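Local coordinates for D-glycero-D-manno-heptose 1-phosphate kinase (Bacteroides thetaiotaomicron, PDB 3K85), which probably uses ATP to phosphorylate D-glycero-D-manno-heptose 1-phosphate, as a sugar kinase of the GHMP family, at residues A[173-176]-A[180-183]; A[86-91]-A[131-136]; A[287-292]-A[313-318]; A[118-123]-A[142-147]; A[197-202]-A[329-334]. All blocks are in the same frame, centred on the assembly; numbering follows the deposited sequence.

In the fold
The five contacts grade from core to surface, and their chemistry changes with them. Interactions 4 and 5 are buried and apolar, with a Met-aromatic contact in interaction 5; one joins two helices, the other a strand and a chain segment rich in aromatics. Interaction 3, at the surface, joins mostly small residues by a few van der Waals contacts. Interactions 1 and 2 are partly buried; interaction 1 alone is held by hydrogen bonds, in a hairpin that meets the second subunit. Interactions 2 and 4 touch through the R87-E146 salt bridge and packing on helix 137-151. Interactions 3 and 5 touch through V315, V316 and V200, and both reach the same three-stranded sheet.

Interaction 1 (A[173-176]-A[180-183]); sequences EFLQ and VIVN
E173 reaches diagonally across the hairpin to N183, two residues beyond its direct partner I181. Its CG stands beside the backbone N (chi1 -73°) and the chain then runs extended, which carries OE1 past the flank of I181 to accept from N183 ND2 at 3.0 Å. The donor comes in on the anti side of OE1, 31° out of the carboxylate plane, and the two flat groups are turned 34° against each other. ND2 also bonds Y171 O, while N183 OD1 takes K243 of the second subunit, so the amide is fixed at both ends.

L175 CD1 crosses obliquely to I181 CG1 at 3.8 Å. On the other face of the sheet F174 and V180, a non-hydrogen-bonded pair, lie side by side and point the same way, with F174 CE1 3.8 Å from V180 CG2. The antiparallel backbones are joined by E173 N to I181 O at 2.8 Å and I181 N to E173 O at 2.9 Å.

The hairpin 169-175/179-185 continues the sheet beside strand 30-37, where F174 rests on I32. Helix 159-166 meets V180 through Y162, and L244, on helix 230-246 of the second subunit, packs on I181.

Interaction 2 (A[86-91]-A[131-136]); sequences NRIIRD and LSLPLG
I88 meets L131 and L133, in a helix-loop-helix connection of the GHMP kinase N-terminal region, through methyl groups alone, and the two guanidinium groups of its helix lie away from that seam. R87 NH1 makes a salt bridge with D91 OD2 one turn further along the helix, the D91 carboxyl carbon lying at the guanidinium edge and in its plane; R87 NH2 makes another with E146 of helix 137-151. R90 turns one face to R87 CA, which sits 4.0 Å above the plane and offset toward the rim, and its NH2 pairs with D151.

Helix 115-131 closes in a Schellman motif, with S132 at positive phi; P134 centres an inverse gamma turn; G136 is the N-cap of helix 137-151. The connection thus packs L131 and L133 against helix 79-91, the charged groups gather toward helix 137-151, and L124 of helix 115-131 also touches I88.

In this apolar contact one branched side chain offers two of its arms. With CG1 beside the backbone N and CG2 anti to it (chi1 -65°), I88 sends CG2 to L131 CD1 at 3.8 Å. L133 CD1 touches both arms, with I88 CD1 at 3.8 Å and I88 CG2 at 4.0 Å.

Interaction 3 (A[287-292]-A[313-318]); sequences AGAMAG and EEVVRA
V315 touches G288 and A289 from a helix turn held by backbone bonds, R317 N to E313 O at 2.8 Å and A318 N to E314 O at 2.9 Å. Across the contact itself the meeting is one of methyl groups, against another methyl or a backbone carbonyl oxygen. V315 does most of it with a single branch: CG1 is anti to the backbone N (chi1 172°), which leaves CG2 beside that N and turned to the incoming chain. This methyl lies 3.7 Å from G288 O and 4.3 Å from A289 CB. One turn on, A318 CB and A287 CB face each other methyl to methyl at 4.4 Å.

The partners belong to the C-terminal region of the GHMP kinase, where the segment running into strand 291-294 passes helix 309-320. Near that strand M290 and A291 both face V306, a classic beta bulge. The same helix also rests on strand 199-202, where V315 and V316 touch V200. On its outer side E313 and R317 form only a long pair, one of charge alone.

Small side chains and a glycine let the chain pass close to the helix, yet the touches are few. Cohesion here therefore rests on van der Waals contact without directional bonds.

Interaction 4 (A[118-123]-A[142-147]); sequences TMVVCI and RLAYEI
V120 and V121 receive the methyl group of A144 between them, and this apolar packing is all that joins the two helices in these segments. V120 has CG1 anti to its backbone N (chi1 169°), a setting that directs this branch at the second helix, where it lies 3.8 Å from A144 CB and 3.9 Å from A144 CA. V121 uses its other branch: CG2, beside the backbone N, stands 4.1 Å from the same CB. Because alanine carries no more than a methyl, the backbones come near, with V121 CA and A144 CA 6.0 Å apart.

Polar interactions lie elsewhere. Each helix is held by its own backbone bonds, such as C122 N to T118 O at 2.9 Å. R142 and E146 form a long, weak ion pair, whereas E146 OE1 makes a salt bridge with R87 of helix 79-91. T118 OG1 hydrogen-bonds G114 O and P9 O, which share its one hydrogen. A164 of helix 159-166 packs on V121, and Q161 on A144.

This close packing through a small residue lies in the helical layer of the N-terminal domain; helix 115-131 follows a glycine- and serine-rich loop probably equivalent to the GHMP family's phosphate-binding loop.

Interaction 5 (A[197-202]-A[329-334]); sequences SSMVLY and FQFIDD
M199, a selenomethionine, brings its selenium to the edge of the F331 ring, a Met-aromatic contact with SE 4.0 Å from F331 CZ. SE lies 5.3 Å from the ring centroid, 79° off the ring normal. The bend at chi3 (51°) folds the methyl back, so that CE also touches F329 CZ, at 3.5 Å; the M199 side chain runs at about a right angle to those of F329 and F331.

F329 is the hub. Its CG sits between the backbone N and the carbonyl carbon (chi1 77°), which brings the ring up against M199 and L201. M199 CB comes to its edge, in plane, and L201 CG lies 3.6 Å from F329 CD2. Within its own segment F329 sets CE1 over one face of F331, 3.9 Å above that plane and toward the rim.

The contact packs strand 199-202 of the three-stranded sheet against the chain returning to strand 337-340. L12 of strand 4-15 touches M199, L201 and F329, which places the cluster between this sheet and the larger one.

Cohesion between the segments is thus apolar and Met-aromatic, while the same residues' backbones hydrogen-bond elsewhere, M199 O with K312 and F331 N with E196.

Interaction 1 (A[173-176]-A[180-183])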
# COMPACT_ATOMS: atom_id res chain seq x y z
N GLU A 173 -7.64 9.56 -3.52
CA GLU A 173 -8.54 9.92 -4.59
C GLU A 173 -9.68 10.71 -3.97
O GLU A 173 -10.46 10.18 -3.19
CB GLU A 173 -9.07 8.66 -5.28
CG GLU A 173 -8.03 7.97 -6.15
CD GLU A 173 -8.47 6.60 -6.66
OE1 GLU A 173 -8.36 5.61 -5.90
OE2 GLU A 173 -8.94 6.52 -7.82
N PHE A 174 -9.72 12.00 -4.28
CA PHE A 174 -10.77 12.88 -3.78
C PHE A 174 -11.71 13.02 -4.95
O PHE A 174 -11.60 13.94 -5.77
CB PHE A 174 -10.16 14.22 -3.37
CG PHE A 174 -9.24 14.12 -2.19
CD1 PHE A 174 -9.75 13.97 -0.90
CD2 PHE A 174 -7.85 14.12 -2.37
CE1 PHE A 174 -8.90 13.81 0.19
CE2 PHE A 174 -6.99 13.96 -1.28
CZ PHE A 174 -7.52 13.80 -0.00
N LEU A 175 -12.61 12.05 -5.03
CA LEU A 175 -13.58 11.94 -6.10
C LEU A 175 -14.65 13.02 -6.11
O LEU A 175 -14.83 13.76 -5.14
CB LEU A 175 -14.22 10.56 -6.03
CG LEU A 175 -13.17 9.44 -6.02
CD1 LEU A 175 -13.79 8.11 -5.63
CD2 LEU A 175 -12.51 9.36 -7.39
N GLN A 176 -15.34 13.11 -7.25
CA GLN A 176 -16.42 14.06 -7.43
C GLN A 176 -17.49 13.64 -6.44
O GLN A 176 -17.50 12.49 -6.00
CB GLN A 176 -16.94 13.95 -8.87
CG GLN A 176 -15.86 14.21 -9.92
CD GLN A 176 -16.14 13.53 -11.25
OE1 GLN A 176 -16.06 12.31 -11.36
NE2 GLN A 176 -16.47 14.33 -12.26
N VAL A 180 -14.04 9.82 -0.89
CA VAL A 180 -12.59 9.75 -0.75
C VAL A 180 -12.07 8.33 -0.60
O VAL A 180 -12.62 7.54 0.15
CB VAL A 180 -12.10 10.56 0.47
CG1 VAL A 180 -12.76 10.06 1.72
CG2 VAL A 180 -10.59 10.44 0.59
N ILE A 181 -11.01 8.02 -1.34
CA ILE A 181 -10.40 6.70 -1.28
C ILE A 181 -8.92 6.85 -0.95
O ILE A 181 -8.20 7.59 -1.63
CB ILE A 181 -10.50 5.94 -2.63
CG1 ILE A 181 -11.94 5.98 -3.14
CG2 ILE A 181 -10.05 4.51 -2.45
CD1 ILE A 181 -12.98 5.54 -2.12
N VAL A 182 -8.48 6.17 0.09
CA VAL A 182 -7.07 6.22 0.46
C VAL A 182 -6.40 4.89 0.10
O VAL A 182 -6.78 3.84 0.62
CB VAL A 182 -6.89 6.49 1.96
CG1 VAL A 182 -5.42 6.52 2.32
CG2 VAL A 182 -7.56 7.80 2.33
N ASN A 183 -5.45 4.94 -0.82
CA ASN A 183 -4.72 3.74 -1.22
C ASN A 183 -3.43 3.75 -0.39
O ASN A 183 -2.46 4.42 -0.75
CB ASN A 183 -4.38 3.79 -2.71
CG ASN A 183 -5.62 3.74 -3.58
OD1 ASN A 183 -6.18 2.67 -3.82
ND2 ASN A 183 -6.07 4.90 -4.05

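Interaction 2 (A[86-91]-A[131-136])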
# COMPACT_ATOMS: atom_id res chain seq x y z
N ASN A 86 -16.11 20.34 21.80
CA ASN A 86 -17.53 20.64 21.59
C ASN A 86 -18.19 19.59 20.69
O ASN A 86 -19.24 19.02 21.04
CB ASN A 86 -17.70 22.04 20.98
CG ASN A 86 -17.36 23.16 21.97
OD1 ASN A 86 -17.48 22.98 23.19
ND2 ASN A 86 -16.95 24.30 21.45
N ARG A 87 -17.55 19.34 19.55
CA ARG A 87 -18.03 18.38 18.57
C ARG A 87 -18.25 17.00 19.19
O ARG A 87 -19.26 16.36 18.90
CB ARG A 87 -17.01 18.26 17.43
CG ARG A 87 -17.57 17.69 16.13
CD ARG A 87 -18.44 18.72 15.41
NE ARG A 87 -18.58 18.41 13.99
CZ ARG A 87 -19.23 17.35 13.54
NH1 ARG A 87 -19.82 16.53 14.40
NH2 ARG A 87 -19.28 17.10 12.23
N ILE A 88 -17.32 16.56 20.03
CA ILE A 88 -17.43 15.25 20.68
C ILE A 88 -18.55 15.25 21.72
O ILE A 88 -19.26 14.25 21.89
CB ILE A 88 -16.09 14.80 21.39
CG1 ILE A 88 -14.98 14.57 20.36
CG2 ILE A 88 -16.30 13.49 22.14
CD1 ILE A 88 -15.33 13.55 19.30
N ILE A 89 -18.71 16.36 22.43
CA ILE A 89 -19.79 16.44 23.42
C ILE A 89 -21.14 16.35 22.72
O ILE A 89 -22.04 15.67 23.20
CB ILE A 89 -19.74 17.76 24.25
CG1 ILE A 89 -18.47 17.81 25.09
CG2 ILE A 89 -20.97 17.85 25.16
CD1 ILE A 89 -18.40 16.74 26.17
N ARG A 90 -21.26 17.03 21.57
CA ARG A 90 -22.49 17.02 20.80
C ARG A 90 -22.78 15.67 20.14
O ARG A 90 -23.80 15.04 20.41
CB ARG A 90 -22.45 18.08 19.70
CG ARG A 90 -22.48 19.50 20.22
CD ARG A 90 -23.10 20.40 19.18
NE ARG A 90 -22.33 20.43 17.95
CZ ARG A 90 -21.18 21.08 17.81
NH1 ARG A 90 -20.67 21.75 18.84
NH2 ARG A 90 -20.55 21.07 16.64
N ASP A 91 -21.87 15.25 19.27
CA ASP A 91 -22.03 13.99 18.55
C ASP A 91 -22.34 12.79 19.42
O ASP A 91 -23.06 11.89 19.00
CB ASP A 91 -20.78 13.70 17.72
CG ASP A 91 -20.77 14.48 16.43
OD1 ASP A 91 -21.73 15.25 16.20
OD2 ASP A 91 -19.81 14.34 15.64
N LEU A 131 -12.41 8.26 25.45
CA LEU A 131 -13.79 7.82 25.57
C LEU A 131 -14.22 6.58 24.75
O LEU A 131 -15.40 6.40 24.48
CB LEU A 131 -14.71 8.99 25.24
CG LEU A 131 -14.24 10.35 25.80
CD1 LEU A 131 -14.95 11.48 25.10
CD2 LEU A 131 -14.46 10.40 27.29
N SER A 132 -13.26 5.74 24.37
CA SER A 132 -13.54 4.55 23.57
C SER A 132 -14.59 4.81 22.49
O SER A 132 -15.55 4.06 22.34
CB SER A 132 -14.04 3.41 24.47
OG SER A 132 -13.07 3.06 25.44
N LEU A 133 -14.39 5.89 21.73
CA LEU A 133 -15.31 6.27 20.67
C LEU A 133 -15.18 5.38 19.44
O LEU A 133 -14.09 4.97 19.05
CB LEU A 133 -15.05 7.72 20.26
CG LEU A 133 -15.09 8.76 21.38
CD1 LEU A 133 -14.65 10.10 20.85
CD2 LEU A 133 -16.49 8.84 21.96
N PRO A 134 -16.32 5.06 18.79
CA PRO A 134 -16.31 4.21 17.60
C PRO A 134 -15.91 4.96 16.32
O PRO A 134 -16.68 5.00 15.36
CB PRO A 134 -17.74 3.70 17.55
CG PRO A 134 -18.51 4.89 18.03
CD PRO A 134 -17.70 5.36 19.21
N LEU A 135 -14.70 5.53 16.30
CA LEU A 135 -14.22 6.28 15.13
C LEU A 135 -12.92 5.73 14.56
O LEU A 135 -11.89 5.76 15.23
CB LEU A 135 -14.02 7.75 15.49
CG LEU A 135 -15.28 8.58 15.77
CD1 LEU A 135 -14.90 9.97 16.28
CD2 LEU A 135 -16.09 8.70 14.49
N GLY A 136 -12.96 5.24 13.32
CA GLY A 136 -11.77 4.71 12.69
C GLY A 136 -11.10 5.72 11.77
O GLY A 136 -11.47 6.90 11.78

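Interaction 3 (A[287-292]-A[313-318])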
# COMPACT_ATOMS: atom_id res chain seq x y z
N ALA A 287 20.94 28.09 -4.68
CA ALA A 287 21.92 27.04 -4.44
C ALA A 287 21.50 25.77 -5.20
O ALA A 287 20.60 25.05 -4.77
CB ALA A 287 22.02 26.75 -2.95
N GLY A 288 22.17 25.51 -6.32
CA GLY A 288 21.87 24.35 -7.14
C GLY A 288 21.61 23.01 -6.47
O GLY A 288 22.24 22.65 -5.46
N ALA A 289 20.67 22.27 -7.05
CA ALA A 289 20.27 20.93 -6.61
C ALA A 289 19.62 20.36 -7.87
O ALA A 289 19.98 20.78 -8.97
CB ALA A 289 19.25 21.02 -5.48
N MSE A 290 18.68 19.44 -7.73
CA MSE A 290 18.04 18.90 -8.93
C MSE A 290 16.70 19.54 -9.20
O MSE A 290 16.29 19.68 -10.36
CB MSE A 290 17.85 17.39 -8.82
CG MSE A 290 19.10 16.58 -9.01
SE MSE A 290 18.63 14.75 -9.32
CE MSE A 290 18.41 14.18 -7.49
N ALA A 291 16.01 19.94 -8.14
CA ALA A 291 14.71 20.57 -8.25
C ALA A 291 14.25 21.04 -6.88
O ALA A 291 14.81 20.65 -5.86
CB ALA A 291 13.70 19.59 -8.83
N GLY A 292 13.23 21.89 -6.88
CA GLY A 292 12.69 22.40 -5.64
C GLY A 292 11.20 22.58 -5.78
O GLY A 292 10.69 22.59 -6.90
N GLU A 313 24.87 16.77 1.42
CA GLU A 313 25.56 17.53 2.46
C GLU A 313 25.97 18.93 2.02
O GLU A 313 25.90 19.89 2.80
CB GLU A 313 26.80 16.77 2.96
CG GLU A 313 27.63 17.54 3.98
CD GLU A 313 26.88 17.87 5.27
OE1 GLU A 313 25.72 18.32 5.19
OE2 GLU A 313 27.46 17.69 6.36
N GLU A 314 26.40 19.05 0.77
CA GLU A 314 26.80 20.34 0.22
C GLU A 314 25.56 21.23 0.24
O GLU A 314 25.57 22.29 0.87
CB GLU A 314 27.30 20.16 -1.22
CG GLU A 314 28.67 20.78 -1.49
CD GLU A 314 29.73 20.39 -0.46
OE1 GLU A 314 29.76 21.00 0.63
OE2 GLU A 314 30.52 19.47 -0.74
N VAL A 315 24.51 20.79 -0.44
CA VAL A 315 23.26 21.55 -0.48
C VAL A 315 22.86 21.99 0.93
O VAL A 315 22.60 23.17 1.17
CB VAL A 315 22.12 20.69 -1.08
CG1 VAL A 315 20.79 21.42 -0.94
CG2 VAL A 315 22.40 20.41 -2.56
N VAL A 316 22.83 21.04 1.86
CA VAL A 316 22.45 21.36 3.23
C VAL A 316 23.36 22.40 3.87
O VAL A 316 22.88 23.28 4.58
CB VAL A 316 22.42 20.10 4.12
CG1 VAL A 316 22.41 20.48 5.59
CG2 VAL A 316 21.18 19.28 3.80
N ARG A 317 24.66 22.30 3.63
CA ARG A 317 25.59 23.26 4.22
C ARG A 317 25.41 24.67 3.68
O ARG A 317 25.44 25.65 4.44
CB ARG A 317 27.04 22.80 4.00
CG ARG A 317 27.53 21.82 5.04
CD ARG A 317 28.94 21.36 4.75
NE ARG A 317 29.52 20.61 5.86
CZ ARG A 317 30.75 20.12 5.87
NH1 ARG A 317 31.54 20.30 4.83
NH2 ARG A 317 31.19 19.46 6.93
N ALA A 318 25.23 24.78 2.37
CA ALA A 318 25.05 26.07 1.72
C ALA A 318 23.79 26.76 2.22
O ALA A 318 23.85 27.91 2.65
CB ALA A 318 24.98 25.88 0.22

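Interaction 4 (A[118-123]-A[142-147])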
# COMPACT_ATOMS: atom_id res chain seq x y z
N THR A 118 -3.20 18.21 11.48
CA THR A 118 -2.51 17.17 12.22
C THR A 118 -2.89 17.26 13.69
O THR A 118 -3.20 16.24 14.31
CB THR A 118 -0.99 17.29 12.06
OG1 THR A 118 -0.62 16.87 10.74
CG2 THR A 118 -0.27 16.43 13.08
N MSE A 119 -2.90 18.48 14.23
CA MSE A 119 -3.25 18.66 15.64
C MSE A 119 -4.70 18.30 15.97
O MSE A 119 -4.98 17.72 17.03
CB MSE A 119 -2.97 20.10 16.09
CG MSE A 119 -3.41 20.39 17.54
SE MSE A 119 -2.59 19.23 18.89
CE MSE A 119 -0.78 19.95 18.74
N VAL A 120 -5.62 18.64 15.07
CA VAL A 120 -7.04 18.30 15.27
C VAL A 120 -7.15 16.77 15.32
O VAL A 120 -7.83 16.22 16.19
CB VAL A 120 -7.92 18.84 14.11
CG1 VAL A 120 -9.33 18.26 14.21
CG2 VAL A 120 -7.99 20.37 14.17
N VAL A 121 -6.48 16.08 14.40
CA VAL A 121 -6.51 14.62 14.39
C VAL A 121 -5.94 14.10 15.71
O VAL A 121 -6.54 13.25 16.36
CB VAL A 121 -5.67 14.04 13.22
CG1 VAL A 121 -5.62 12.49 13.30
CG2 VAL A 121 -6.27 14.50 11.89
N CYS A 122 -4.79 14.63 16.11
CA CYS A 122 -4.16 14.21 17.35
C CYS A 122 -5.12 14.38 18.53
O CYS A 122 -5.32 13.47 19.32
CB CYS A 122 -2.89 15.04 17.60
SG CYS A 122 -2.03 14.57 19.10
N ILE A 123 -5.73 15.56 18.64
CA ILE A 123 -6.67 15.81 19.73
C ILE A 123 -7.82 14.81 19.65
O ILE A 123 -8.22 14.24 20.68
CB ILE A 123 -7.22 17.24 19.68
CG1 ILE A 123 -6.07 18.24 19.86
CG2 ILE A 123 -8.26 17.43 20.77
CD1 ILE A 123 -6.50 19.68 19.67
N ARG A 142 -12.64 12.54 8.27
CA ARG A 142 -13.84 13.28 7.90
C ARG A 142 -14.32 14.18 9.05
O ARG A 142 -14.66 15.35 8.83
CB ARG A 142 -14.91 12.26 7.48
CG ARG A 142 -16.37 12.67 7.61
CD ARG A 142 -17.22 11.39 7.60
NE ARG A 142 -18.64 11.60 7.87
CZ ARG A 142 -19.53 10.61 7.97
NH1 ARG A 142 -19.13 9.35 7.84
NH2 ARG A 142 -20.81 10.88 8.21
N LEU A 143 -14.33 13.65 10.26
CA LEU A 143 -14.76 14.45 11.40
C LEU A 143 -13.80 15.62 11.61
O LEU A 143 -14.23 16.71 12.01
CB LEU A 143 -14.82 13.61 12.67
CG LEU A 143 -15.21 14.39 13.92
CD1 LEU A 143 -16.53 15.15 13.70
CD2 LEU A 143 -15.34 13.43 15.08
N ALA A 144 -12.52 15.40 11.35
CA ALA A 144 -11.51 16.43 11.52
C ALA A 144 -11.69 17.53 10.50
O ALA A 144 -11.55 18.71 10.81
CB ALA A 144 -10.10 15.82 11.40
N TYR A 145 -12.00 17.14 9.26
CA TYR A 145 -12.21 18.10 8.19
C TYR A 145 -13.44 18.93 8.52
O TYR A 145 -13.47 20.13 8.26
CB TYR A 145 -12.45 17.37 6.87
CG TYR A 145 -12.70 18.29 5.69
CD1 TYR A 145 -11.65 18.93 5.04
CD2 TYR A 145 -14.00 18.51 5.22
CE1 TYR A 145 -11.87 19.76 3.94
CE2 TYR A 145 -14.24 19.34 4.12
CZ TYR A 145 -13.17 19.96 3.48
OH TYR A 145 -13.40 20.77 2.38
N GLU A 146 -14.45 18.29 9.09
CA GLU A 146 -15.67 19.00 9.43
C GLU A 146 -15.52 19.97 10.59
O GLU A 146 -16.09 21.06 10.56
CB GLU A 146 -16.80 18.00 9.69
CG GLU A 146 -17.51 17.60 8.41
CD GLU A 146 -18.60 16.58 8.62
OE1 GLU A 146 -19.42 16.76 9.55
OE2 GLU A 146 -18.64 15.59 7.86
N ILE A 147 -14.75 19.59 11.61
CA ILE A 147 -14.55 20.48 12.75
C ILE A 147 -13.76 21.71 12.32
O ILE A 147 -14.13 22.84 12.63
CB ILE A 147 -13.75 19.80 13.87
CG1 ILE A 147 -14.58 18.71 14.52
CG2 ILE A 147 -13.35 20.83 14.92
CD1 ILE A 147 -13.77 17.86 15.49

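Interaction 5 (A[197-202]-A[329-334])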
# COMPACT_ATOMS: atom_id res chain seq x y z
N SER A 197 17.63 10.26 1.64
CA SER A 197 18.98 10.80 1.45
C SER A 197 19.06 11.73 0.23
O SER A 197 20.07 12.39 -0.00
CB SER A 197 20.00 9.66 1.32
OG SER A 197 19.70 8.82 0.22
N SER A 198 17.97 11.78 -0.54
CA SER A 198 17.87 12.61 -1.73
C SER A 198 17.03 13.87 -1.46
O SER A 198 16.75 14.62 -2.39
CB SER A 198 17.21 11.84 -2.88
OG SER A 198 17.98 10.73 -3.28
N MSE A 199 16.64 14.11 -0.22
CA MSE A 199 15.82 15.28 0.06
C MSE A 199 16.25 16.22 1.17
O MSE A 199 16.77 15.80 2.21
CB MSE A 199 14.38 14.87 0.32
CG MSE A 199 13.61 14.51 -0.92
SE MSE A 199 11.88 13.76 -0.50
CE MSE A 199 11.25 15.13 0.74
N VAL A 200 15.99 17.50 0.95
CA VAL A 200 16.32 18.53 1.91
C VAL A 200 15.07 19.38 2.19
O VAL A 200 14.41 19.85 1.26
CB VAL A 200 17.45 19.44 1.37
CG1 VAL A 200 17.96 20.35 2.49
CG2 VAL A 200 18.58 18.60 0.82
N LEU A 201 14.74 19.53 3.46
CA LEU A 201 13.60 20.33 3.90
C LEU A 201 14.14 21.65 4.41
O LEU A 201 14.85 21.69 5.42
CB LEU A 201 12.87 19.62 5.04
CG LEU A 201 11.60 18.84 4.70
CD1 LEU A 201 10.44 19.49 5.43
CD2 LEU A 201 11.37 18.83 3.20
N TYR A 202 13.80 22.74 3.73
CA TYR A 202 14.30 24.05 4.14
C TYR A 202 13.24 25.14 4.31
O TYR A 202 12.51 25.47 3.37
CB TYR A 202 15.37 24.52 3.15
CG TYR A 202 15.93 25.89 3.46
CD1 TYR A 202 16.59 26.13 4.67
CD2 TYR A 202 15.81 26.94 2.56
CE1 TYR A 202 17.10 27.39 4.98
CE2 TYR A 202 16.31 28.21 2.85
CZ TYR A 202 16.96 28.43 4.06
OH TYR A 202 17.44 29.68 4.36
N PHE A 329 14.53 15.45 8.69
CA PHE A 329 13.33 14.66 8.86
C PHE A 329 13.53 13.23 8.36
O PHE A 329 14.52 12.90 7.72
CB PHE A 329 12.19 15.29 8.04
CG PHE A 329 12.30 15.02 6.57
CD1 PHE A 329 11.61 13.95 6.00
CD2 PHE A 329 13.17 15.75 5.78
CE1 PHE A 329 11.81 13.61 4.66
CE2 PHE A 329 13.38 15.42 4.43
CZ PHE A 329 12.69 14.35 3.87
N GLN A 330 12.53 12.41 8.66
CA GLN A 330 12.49 11.03 8.23
C GLN A 330 11.02 10.72 7.98
O GLN A 330 10.14 11.25 8.66
CB GLN A 330 13.06 10.11 9.31
CG GLN A 330 14.55 10.30 9.56
CD GLN A 330 15.38 10.04 8.31
OE1 GLN A 330 15.33 8.96 7.73
NE2 GLN A 330 16.14 11.05 7.88
N PHE A 331 10.75 9.87 6.99
CA PHE A 331 9.39 9.48 6.68
C PHE A 331 8.94 8.52 7.77
O PHE A 331 9.73 7.72 8.25
CB PHE A 331 9.34 8.77 5.33
CG PHE A 331 9.52 9.70 4.17
CD1 PHE A 331 8.53 10.63 3.86
CD2 PHE A 331 10.66 9.64 3.39
CE1 PHE A 331 8.67 11.49 2.78
CE2 PHE A 331 10.82 10.50 2.31
CZ PHE A 331 9.83 11.42 2.00
N ILE A 332 7.68 8.62 8.18
CA ILE A 332 7.18 7.72 9.21
C ILE A 332 5.98 7.01 8.59
O ILE A 332 5.14 7.64 7.95
CB ILE A 332 6.80 8.52 10.50
CG1 ILE A 332 6.35 7.55 11.60
CG2 ILE A 332 5.72 9.52 10.21
CD1 ILE A 332 7.43 6.58 12.05
N ASP A 333 5.91 5.69 8.76
CA ASP A 333 4.82 4.92 8.15
C ASP A 333 3.52 4.83 8.93
O ASP A 333 2.50 4.40 8.38
CB ASP A 333 5.28 3.49 7.84
CG ASP A 333 4.25 2.72 7.02
OD1 ASP A 333 4.07 3.05 5.83
OD2 ASP A 333 3.60 1.80 7.58
N ASP A 334 3.54 5.22 10.20
CA ASP A 334 2.34 5.15 11.02
C ASP A 334 1.53 6.44 11.04
O ASP A 334 2.05 7.53 10.86
CB ASP A 334 2.72 4.76 12.45
CG ASP A 334 2.98 3.27 12.59
OD1 ASP A 334 3.41 2.64 11.60
OD2 ASP A 334 2.76 2.74 13.70